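Local coordinates for DisA protein (Sorangium cellulosum, PDB 6CCA) that acts as a carbon methyltransferase of the disorazol polyketide assembly line, probably placing two methyl groups on the same carbon of the growing chain, at residues Asn202-Lys207 with Ala388-Ser393; Ile206-Val211 with Gln402-Ala407; Glu66-Cys71 with Arg156-Cys161. All blocks are in the same frame, centred on the assembly; numbering follows the deposited sequence.

Interaction 1 of 3, residues Asn202-Lys207 with Ala388-Ser393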
loop_
_atom_site.group_PDB
_atom_site.type_symbol
_atom_site.label_atom_id
_atom_site.label_comp_id
_atom_site.label_asym_id
_atom_site.label_seq_id
_atom_site.Cartn_x
_atom_site.Cartn_y
_atom_site.Cartn_z
ATOM N N ASN A 202 -3.675 -6.366 -8.841
ATOM C CA ASN A 202 -2.563 -6.327 -9.822
ATOM C C ASN A 202 -3.115 -6.358 -11.243
ATOM O O ASN A 202 -2.692 -5.607 -12.157
ATOM C CB ASN A 202 -1.603 -7.511 -9.598
ATOM C CG ASN A 202 -0.773 -7.400 -8.330
ATOM O OD1 ASN A 202 -0.590 -6.324 -7.777
ATOM N ND2 ASN A 202 -0.175 -8.520 -7.930
ATOM N N GLU A 203 -4.144 -7.166 -11.428
ATOM C CA GLU A 203 -4.751 -7.327 -12.732
ATOM C C GLU A 203 -5.538 -6.113 -13.136
ATOM O O GLU A 203 -5.471 -5.754 -14.312
ATOM C CB GLU A 203 -5.582 -8.615 -12.839
ATOM C CG GLU A 203 -4.707 -9.872 -12.760
ATOM C CD GLU A 203 -3.734 -10.069 -13.940
ATOM O OE1 GLU A 203 -3.933 -9.540 -15.055
ATOM O OE2 GLU A 203 -2.702 -10.733 -13.717
ATOM N N LEU A 204 -6.179 -5.439 -12.162
ATOM C CA LEU A 204 -6.848 -4.177 -12.440
ATOM C C LEU A 204 -5.903 -3.071 -12.833
ATOM O O LEU A 204 -6.212 -2.277 -13.702
ATOM C CB LEU A 204 -7.734 -3.677 -11.259
ATOM C CG LEU A 204 -9.064 -4.344 -11.049
ATOM C CD1 LEU A 204 -9.689 -3.738 -9.807
ATOM C CD2 LEU A 204 -9.928 -4.095 -12.307
ATOM N N VAL A 205 -4.699 -3.035 -12.273
ATOM C CA VAL A 205 -3.738 -2.040 -12.749
ATOM C C VAL A 205 -3.331 -2.308 -14.235
ATOM O O VAL A 205 -3.300 -1.419 -15.046
ATOM C CB VAL A 205 -2.474 -2.020 -11.887
ATOM C CG1 VAL A 205 -1.310 -1.251 -12.547
ATOM C CG2 VAL A 205 -2.749 -1.559 -10.464
ATOM N N ILE A 206 -3.015 -3.551 -14.543
ATOM C CA ILE A 206 -2.611 -3.976 -15.875
ATOM C C ILE A 206 -3.737 -3.643 -16.855
ATOM O O ILE A 206 -3.501 -3.092 -17.903
ATOM C CB ILE A 206 -2.277 -5.468 -15.924
ATOM C CG1 ILE A 206 -0.933 -5.724 -15.228
ATOM C CG2 ILE A 206 -2.098 -5.963 -17.385
ATOM C CD1 ILE A 206 -0.566 -7.183 -15.006
ATOM N N LYS A 207 -4.948 -3.993 -16.499
ATOM C CA LYS A 207 -6.094 -3.696 -17.352
ATOM C C LYS A 207 -6.194 -2.204 -17.630
ATOM O O LYS A 207 -6.504 -1.773 -18.773
ATOM C CB LYS A 207 -7.387 -4.186 -16.645
ATOM C CG LYS A 207 -8.692 -3.983 -17.445
ATOM C CD LYS A 207 -8.571 -4.666 -18.750
ATOM C CE LYS A 207 -9.914 -4.947 -19.432
ATOM N NZ LYS A 207 -9.602 -5.196 -20.889
ATOM N N ALA A 388 -11.944 8.037 -10.174
ATOM C CA ALA A 388 -12.660 6.768 -10.119
ATOM C C ALA A 388 -12.006 5.703 -9.258
ATOM O O ALA A 388 -11.186 4.907 -9.744
ATOM C CB ALA A 388 -12.926 6.244 -11.515
ATOM N N PRO A 389 -12.365 5.660 -7.965
ATOM C CA PRO A 389 -12.079 4.493 -7.196
ATOM C C PRO A 389 -12.982 3.422 -7.755
ATOM O O PRO A 389 -14.221 3.664 -7.937
ATOM C CB PRO A 389 -12.464 4.878 -5.782
ATOM C CG PRO A 389 -12.675 6.336 -5.786
ATOM C CD PRO A 389 -13.059 6.690 -7.197
ATOM N N LEU A 390 -12.427 2.293 -8.109
ATOM C CA LEU A 390 -13.234 1.265 -8.780
ATOM C C LEU A 390 -14.256 0.681 -7.771
ATOM O O LEU A 390 -14.070 0.797 -6.561
ATOM C CB LEU A 390 -12.368 0.235 -9.430
ATOM C CG LEU A 390 -11.539 0.775 -10.591
ATOM C CD1 LEU A 390 -10.650 -0.306 -11.115
ATOM C CD2 LEU A 390 -12.472 1.332 -11.681
ATOM N N GLN A 391 -15.356 0.129 -8.272
ATOM C CA GLN A 391 -16.445 -0.323 -7.392
ATOM C C GLN A 391 -16.271 -1.799 -7.135
ATOM O O GLN A 391 -16.018 -2.564 -8.054
ATOM C CB GLN A 391 -17.820 -0.077 -8.101
ATOM C CG GLN A 391 -18.066 1.357 -8.399
ATOM C CD GLN A 391 -19.373 1.535 -9.186
ATOM O OE1 GLN A 391 -19.376 1.795 -10.426
ATOM N NE2 GLN A 391 -20.495 1.344 -8.484
ATOM N N HIS A 392 -16.432 -2.203 -5.881
ATOM C CA HIS A 392 -16.356 -3.591 -5.465
ATOM C C HIS A 392 -17.450 -3.912 -4.500
ATOM O O HIS A 392 -17.224 -4.277 -3.341
ATOM C CB HIS A 392 -14.978 -3.910 -4.843
ATOM C CG HIS A 392 -13.885 -3.911 -5.852
ATOM N ND1 HIS A 392 -13.241 -2.755 -6.209
ATOM C CD2 HIS A 392 -13.357 -4.885 -6.609
ATOM C CE1 HIS A 392 -12.358 -3.026 -7.152
ATOM N NE2 HIS A 392 -12.402 -4.311 -7.404
ATOM N N SER A 393 -18.690 -3.753 -4.971
ATOM C CA SER A 393 -19.844 -3.981 -4.049
ATOM C C SER A 393 -20.927 -4.863 -4.651
ATOM O O SER A 393 -21.139 -4.889 -5.874
ATOM C CB SER A 393 -20.421 -2.641 -3.535
ATOM O OG SER A 393 -20.757 -1.834 -4.616
#
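L204 meets L390 with both of its terminal methyls and H392 with CD1 alone, a compact illustration of how one leucine on a helix can serve two residues of a chain segment leaving a strand. The leucines reach toward each other tip to tip, CD1 of L204 standing 3.8 Å from CD1 of L390. The second methyl of L204, CD2, lies 4.0 Å from that same L390 CD1, so the L390 methyl sits against the forked end of its partner. H392 is approached at its edge, in the plane of the ring, by the same CD1: this methyl is 3.7 Å from H392 NE2 and 3.8 Å from H392 CE1. In both leucines CG lies beside the backbone N and anti to the carbonyl carbon (chi1 -77° in L204, -66° in L390), and the chain beyond is extended, which carries the methyls well away from each backbone.

The contact across the segments is apolar, but the imidazole edge has a polar partner of its own. H392 NE2 is hydrogen-bonded to NE2 of H200, one turn earlier on the helix that bears L204, and the two rings meet with their planes steeply inclined. F201 also packs against the H392 ring, and P43 touches both H392 and L204. Together these neighbours probably hold the imidazole in place, while the methyl of L204 fills in beside the polar bond.

Helix 196-216 precedes the first strand, 226-231, of the class I methyltransferase sheet, and here it covers the place where the chain leaves edge strand 387-389. L204 also rests on V404 of the adjacent, antiparallel strand 402-409, so the helix spans two neighbouring strands and the loop that follows the outer one.

Interaction 2 of 3, residues Ile206-Val211 with Gln402-Ala407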
loop_
_atom_site.group_PDB
_atom_site.type_symbol
_atom_site.label_atom_id
_atom_site.label_comp_id
_atom_site.label_asym_id
_atom_site.label_seq_id
_atom_site.Cartn_x
_atom_site.Cartn_y
_atom_site.Cartn_z
ATOM N N ILE A 206 -3.015 -3.551 -14.543
ATOM C CA ILE A 206 -2.611 -3.976 -15.875
ATOM C C ILE A 206 -3.737 -3.643 -16.855
ATOM O O ILE A 206 -3.501 -3.092 -17.903
ATOM C CB ILE A 206 -2.277 -5.468 -15.924
ATOM C CG1 ILE A 206 -0.933 -5.724 -15.228
ATOM C CG2 ILE A 206 -2.098 -5.963 -17.385
ATOM C CD1 ILE A 206 -0.566 -7.183 -15.006
ATOM N N LYS A 207 -4.948 -3.993 -16.499
ATOM C CA LYS A 207 -6.094 -3.696 -17.352
ATOM C C LYS A 207 -6.194 -2.204 -17.630
ATOM O O LYS A 207 -6.504 -1.773 -18.773
ATOM C CB LYS A 207 -7.387 -4.186 -16.645
ATOM C CG LYS A 207 -8.692 -3.983 -17.445
ATOM C CD LYS A 207 -8.571 -4.666 -18.750
ATOM C CE LYS A 207 -9.914 -4.947 -19.432
ATOM N NZ LYS A 207 -9.602 -5.196 -20.889
ATOM N N SER A 208 -5.990 -1.369 -16.609
ATOM C CA SER A 208 -6.066 0.034 -16.806
ATOM C C SER A 208 -5.065 0.485 -17.828
ATOM O O SER A 208 -5.356 1.340 -18.650
ATOM C CB SER A 208 -5.883 0.799 -15.510
ATOM O OG SER A 208 -6.814 0.461 -14.464
ATOM N N LEU A 209 -3.839 -0.037 -17.749
ATOM C CA LEU A 209 -2.809 0.394 -18.648
ATOM C C LEU A 209 -3.105 -0.032 -20.084
ATOM O O LEU A 209 -2.865 0.731 -21.040
ATOM C CB LEU A 209 -1.423 -0.127 -18.184
ATOM C CG LEU A 209 -0.978 0.326 -16.787
ATOM C CD1 LEU A 209 0.356 -0.383 -16.474
ATOM C CD2 LEU A 209 -0.837 1.823 -16.587
ATOM N N LEU A 210 -3.588 -1.255 -20.255
ATOM C CA LEU A 210 -3.874 -1.759 -21.566
ATOM C C LEU A 210 -5.048 -1.025 -22.185
ATOM O O LEU A 210 -5.052 -0.761 -23.405
ATOM C CB LEU A 210 -4.127 -3.244 -21.482
ATOM C CG LEU A 210 -2.858 -4.069 -21.216
ATOM C CD1 LEU A 210 -3.180 -5.533 -21.164
ATOM C CD2 LEU A 210 -1.757 -3.869 -22.243
ATOM N N VAL A 211 -6.031 -0.642 -21.365
ATOM C CA VAL A 211 -7.158 0.159 -21.898
ATOM C C VAL A 211 -6.662 1.520 -22.352
ATOM O O VAL A 211 -7.029 2.062 -23.432
ATOM C CB VAL A 211 -8.276 0.222 -20.851
ATOM C CG1 VAL A 211 -9.232 1.395 -21.075
ATOM C CG2 VAL A 211 -8.949 -1.139 -20.834
ATOM N N GLN A 402 -8.826 -2.564 0.130
ATOM C CA GLN A 402 -7.930 -2.193 -0.956
ATOM C C GLN A 402 -8.742 -1.759 -2.163
ATOM O O GLN A 402 -9.918 -2.190 -2.410
ATOM C CB GLN A 402 -7.107 -3.405 -1.365
ATOM C CG GLN A 402 -5.994 -3.209 -2.348
ATOM C CD GLN A 402 -5.071 -4.400 -2.476
ATOM O OE1 GLN A 402 -5.234 -5.431 -1.825
ATOM N NE2 GLN A 402 -4.122 -4.284 -3.378
ATOM N N ASN A 403 -8.137 -0.880 -2.936
ATOM C CA ASN A 403 -8.752 -0.449 -4.202
ATOM C C ASN A 403 -7.750 0.026 -5.238
ATOM O O ASN A 403 -6.587 0.388 -4.867
ATOM C CB ASN A 403 -9.843 0.597 -3.935
ATOM C CG ASN A 403 -10.947 0.558 -5.011
ATOM O OD1 ASN A 403 -10.934 -0.293 -5.914
ATOM N ND2 ASN A 403 -11.893 1.490 -4.909
ATOM N N VAL A 404 -8.148 -0.032 -6.501
ATOM C CA VAL A 404 -7.463 0.714 -7.559
ATOM C C VAL A 404 -8.269 2.007 -7.838
ATOM O O VAL A 404 -9.526 1.999 -7.932
ATOM C CB VAL A 404 -7.262 -0.132 -8.774
ATOM C CG1 VAL A 404 -6.928 0.702 -10.002
ATOM C CG2 VAL A 404 -6.175 -1.166 -8.518
ATOM N N ILE A 405 -7.556 3.104 -7.921
ATOM C CA ILE A 405 -8.111 4.458 -8.081
ATOM C C ILE A 405 -7.489 5.096 -9.297
ATOM O O ILE A 405 -6.281 5.114 -9.417
ATOM C CB ILE A 405 -7.931 5.340 -6.842
ATOM C CG1 ILE A 405 -8.484 4.622 -5.578
ATOM C CG2 ILE A 405 -8.633 6.690 -7.049
ATOM C CD1 ILE A 405 -7.460 4.389 -4.554
ATOM N N LEU A 406 -8.320 5.535 -10.232
ATOM C CA LEU A 406 -7.897 6.204 -11.477
ATOM C C LEU A 406 -8.266 7.680 -11.415
ATOM O O LEU A 406 -9.316 8.035 -10.877
ATOM C CB LEU A 406 -8.555 5.580 -12.701
ATOM C CG LEU A 406 -8.511 4.035 -12.764
ATOM C CD1 LEU A 406 -9.332 3.517 -13.917
ATOM C CD2 LEU A 406 -7.128 3.552 -12.897
ATOM N N ALA A 407 -7.396 8.540 -11.911
ATOM C CA ALA A 407 -7.662 9.973 -11.881
ATOM C C ALA A 407 -6.998 10.645 -13.105
ATOM O O ALA A 407 -5.918 10.219 -13.532
ATOM C CB ALA A 407 -7.072 10.536 -10.644
#
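S208 and L406 mark the closest approach of the two backbones, their CA atoms 8.4 Å apart where a helix passes over a strand of the sheet. This short spacing goes with a small residue on the helix: S208 points its CB toward the strand, and L406 reaches back with its methyls. CD2 of L406 comes within 3.5 Å of S208 OG and within 4.0 Å of S208 CB, while CD1 of L406 stays 4.0 Å from that hydroxyl oxygen. V404, two residues earlier and on the same face of the strand, adds a marginal contact, its CG1 lying 4.5 Å from S208 OG.

The buried hydroxyl of S208, lying against methyls, finds its polar partner in its own helix. With OG turned beside the backbone N (chi1 -57°), it hydrogen-bonds the carbonyl oxygen of L204, one turn earlier.

The order of strands is that of a class I, Rossmann-like methyltransferase, in which strand 402-409 is the antiparallel member inserted between 330-337 and 387-389. V404 and L406 face helix 196-216 and I405 turns to the other side; N403 packs against F201 of that helix and against H392. N403 uses ND2 to hydrogen-bond the carbonyl oxygen of L390 and the hydroxyl of S372, and its OD1 takes a weak, bent bond (123°) from N of V404. I41 of helix 34-41 touches S208 and L406 alike, extending the apolar cover beyond the pair.

Interaction 3 of 3, residues Glu66-Cys71 with Arg156-Cys161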
loop_
_atom_site.group_PDB
_atom_site.type_symbol
_atom_site.label_atom_id
_atom_site.label_comp_id
_atom_site.label_asym_id
_atom_site.label_seq_id
_atom_site.Cartn_x
_atom_site.Cartn_y
_atom_site.Cartn_z
ATOM N N GLU A 66 -5.657 -9.092 16.594
ATOM C CA GLU A 66 -5.950 -8.589 17.922
ATOM C C GLU A 66 -5.422 -9.520 19.027
ATOM O O GLU A 66 -4.775 -9.068 19.969
ATOM C CB GLU A 66 -7.467 -8.443 18.074
ATOM C CG GLU A 66 -8.016 -7.325 17.228
ATOM C CD GLU A 66 -9.535 -7.341 17.131
ATOM O OE1 GLU A 66 -10.196 -8.308 17.525
ATOM O OE2 GLU A 66 -10.032 -6.327 16.664
ATOM N N ASP A 67 -5.761 -10.805 18.890
ATOM C CA ASP A 67 -5.344 -11.831 19.816
ATOM C C ASP A 67 -3.827 -12.039 19.874
ATOM O O ASP A 67 -3.223 -12.130 20.923
ATOM C CB ASP A 67 -6.015 -13.110 19.434
ATOM C CG ASP A 67 -7.575 -13.037 19.597
ATOM O OD1 ASP A 67 -8.128 -12.025 20.100
ATOM O OD2 ASP A 67 -8.218 -13.927 19.070
ATOM N N LEU A 68 -3.206 -12.013 18.697
ATOM C CA LEU A 68 -1.756 -12.101 18.562
ATOM C C LEU A 68 -1.100 -10.949 19.285
ATOM O O LEU A 68 -0.063 -11.131 19.927
ATOM C CB LEU A 68 -1.409 -12.066 17.031
ATOM C CG LEU A 68 0.033 -12.464 16.679
ATOM C CD1 LEU A 68 0.454 -13.880 17.131
ATOM C CD2 LEU A 68 0.178 -12.249 15.159
ATOM N N LEU A 69 -1.653 -9.739 19.101
ATOM C CA LEU A 69 -1.136 -8.585 19.764
ATOM C C LEU A 69 -1.211 -8.734 21.299
ATOM O O LEU A 69 -0.258 -8.413 21.994
ATOM C CB LEU A 69 -1.873 -7.331 19.294
ATOM C CG LEU A 69 -1.434 -6.054 19.962
ATOM C CD1 LEU A 69 0.039 -5.763 19.828
ATOM C CD2 LEU A 69 -2.248 -4.867 19.411
ATOM N N LEU A 70 -2.326 -9.185 21.812
ATOM C CA LEU A 70 -2.397 -9.420 23.261
ATOM C C LEU A 70 -1.268 -10.384 23.701
ATOM O O LEU A 70 -0.545 -10.127 24.708
ATOM C CB LEU A 70 -3.724 -9.966 23.656
ATOM C CG LEU A 70 -3.923 -10.232 25.171
ATOM C CD1 LEU A 70 -3.606 -9.044 26.067
ATOM C CD2 LEU A 70 -5.358 -10.749 25.441
ATOM N N CYS A 71 -1.094 -11.453 22.926
ATOM C CA CYS A 71 -0.021 -12.423 23.158
ATOM C C CYS A 71 1.351 -11.769 23.148
ATOM O O CYS A 71 2.168 -12.070 24.041
ATOM C CB CYS A 71 -0.118 -13.599 22.205
ATOM S SG CYS A 71 0.850 -15.030 22.778
ATOM N N ARG A 156 1.471 -16.078 7.696
ATOM C CA ARG A 156 2.894 -16.385 7.734
ATOM C C ARG A 156 3.713 -15.168 8.153
ATOM O O ARG A 156 4.523 -15.246 9.078
ATOM C CB ARG A 156 3.370 -16.895 6.372
ATOM C CG ARG A 156 3.126 -18.377 6.144
ATOM C CD ARG A 156 3.899 -18.885 4.938
ATOM N NE ARG A 156 5.344 -18.781 5.131
ATOM C CZ ARG A 156 6.130 -17.954 4.450
ATOM N NH1 ARG A 156 5.613 -17.155 3.526
ATOM N NH2 ARG A 156 7.433 -17.927 4.691
ATOM N N LEU A 157 3.502 -14.044 7.474
ATOM C CA LEU A 157 4.237 -12.832 7.791
ATOM C C LEU A 157 3.987 -12.383 9.264
ATOM O O LEU A 157 4.896 -11.959 9.949
ATOM C CB LEU A 157 3.824 -11.713 6.839
ATOM C CG LEU A 157 4.503 -10.377 7.185
ATOM C CD1 LEU A 157 6.010 -10.555 7.196
ATOM C CD2 LEU A 157 4.137 -9.250 6.207
ATOM N N LEU A 158 2.710 -12.351 9.692
ATOM C CA LEU A 158 2.419 -11.951 11.075
ATOM C C LEU A 158 3.106 -12.869 12.059
ATOM O O LEU A 158 3.593 -12.423 13.086
ATOM C CB LEU A 158 0.939 -11.992 11.344
ATOM C CG LEU A 158 0.127 -10.895 10.702
ATOM C CD1 LEU A 158 -1.286 -11.051 11.148
ATOM C CD2 LEU A 158 0.606 -9.519 11.209
ATOM N N TRP A 159 3.095 -14.169 11.793
ATOM C CA TRP A 159 3.763 -15.141 12.685
ATOM C C TRP A 159 5.266 -14.944 12.744
ATOM O O TRP A 159 5.842 -14.936 13.825
ATOM C CB TRP A 159 3.401 -16.593 12.324
ATOM C CG TRP A 159 3.712 -17.546 13.442
ATOM C CD1 TRP A 159 4.769 -18.414 13.506
ATOM C CD2 TRP A 159 3.061 -17.604 14.713
ATOM N NE1 TRP A 159 4.754 -19.053 14.730
ATOM C CE2 TRP A 159 3.741 -18.552 15.492
ATOM C CE3 TRP A 159 1.951 -16.969 15.240
ATOM C CZ2 TRP A 159 3.310 -18.926 16.760
ATOM C CZ3 TRP A 159 1.550 -17.287 16.515
ATOM C CH2 TRP A 159 2.215 -18.281 17.261
ATOM N N ALA A 160 5.900 -14.603 11.616
ATOM C CA ALA A 160 7.332 -14.296 11.621
ATOM C C ALA A 160 7.617 -13.037 12.462
ATOM O O ALA A 160 8.598 -12.968 13.202
ATOM C CB ALA A 160 7.867 -14.149 10.182
ATOM N N CYS A 161 6.759 -12.044 12.364
ATOM C CA CYS A 161 6.940 -10.821 13.137
ATOM C C CYS A 161 6.701 -11.155 14.622
ATOM O O CYS A 161 7.457 -10.731 15.479
ATOM C CB CYS A 161 5.941 -9.754 12.715
ATOM S SG CYS A 161 6.336 -9.035 11.084
#
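W159 presents the six-membered part of its indole to L68, whose CD1 comes in obliquely to the ring, 3.6 Å from W159 CZ3 and 3.9 Å from W159 CE3. Y162 stacks with the indole, and E139 and M142 of helix 135-146 also pack against it. The tryptophan does not point its CB straight at the opposing helix; with CG anti to the backbone N (chi1 -162°), the benzo end swings across and meets the leucine.

L68 serves two partners by dividing its branches. While CD1 takes the indole, CD2 dips toward the backbone of the other helix, 3.9 Å from CB of L158 and 4.0 Å from O of L158. The leucine thus lodges between two consecutive residues, touching L158 near its base, whereas the rest of that side chain packs on F343 and L346 of helix 342-346.

Helices 55-75 and 152-163 belong to the helical portion that precedes the methyltransferase sheet in the chain, and the closest CA pair, L68 and L158, is 8.6 Å apart. The acidic residues just before L68 have partners of their own: D67 OD1 is hydrogen-bonded to the hydroxyl of Y117, and E66 forms a salt bridge with R63. With no hydrogen bond across the segments, the attachment rests on dispersion and on burial of leucine methyls, forces that depend on close fit more than on direction.

In the fold
Interactions 1 and 2 set one helix against neighbouring strands and the loop that follows the outer one: they share I206 and K207, their centres are 5 Å apart, and strands 387-389 and 402-409 are neighbours. They meet directly, with A388 N 2.7 Å from L406 O in a probable hydrogen bond and H392 CE1 packed 3.3 Å from N403 OD1. Interaction 3 stands apart in the helical region, about 30 Å from interaction 1 and 32 Å from interaction 2 between centres, and on the opposite side of the chain's centre from the latter. In class I methyltransferases the methyl donor binds at the carboxyl ends of the parallel strands.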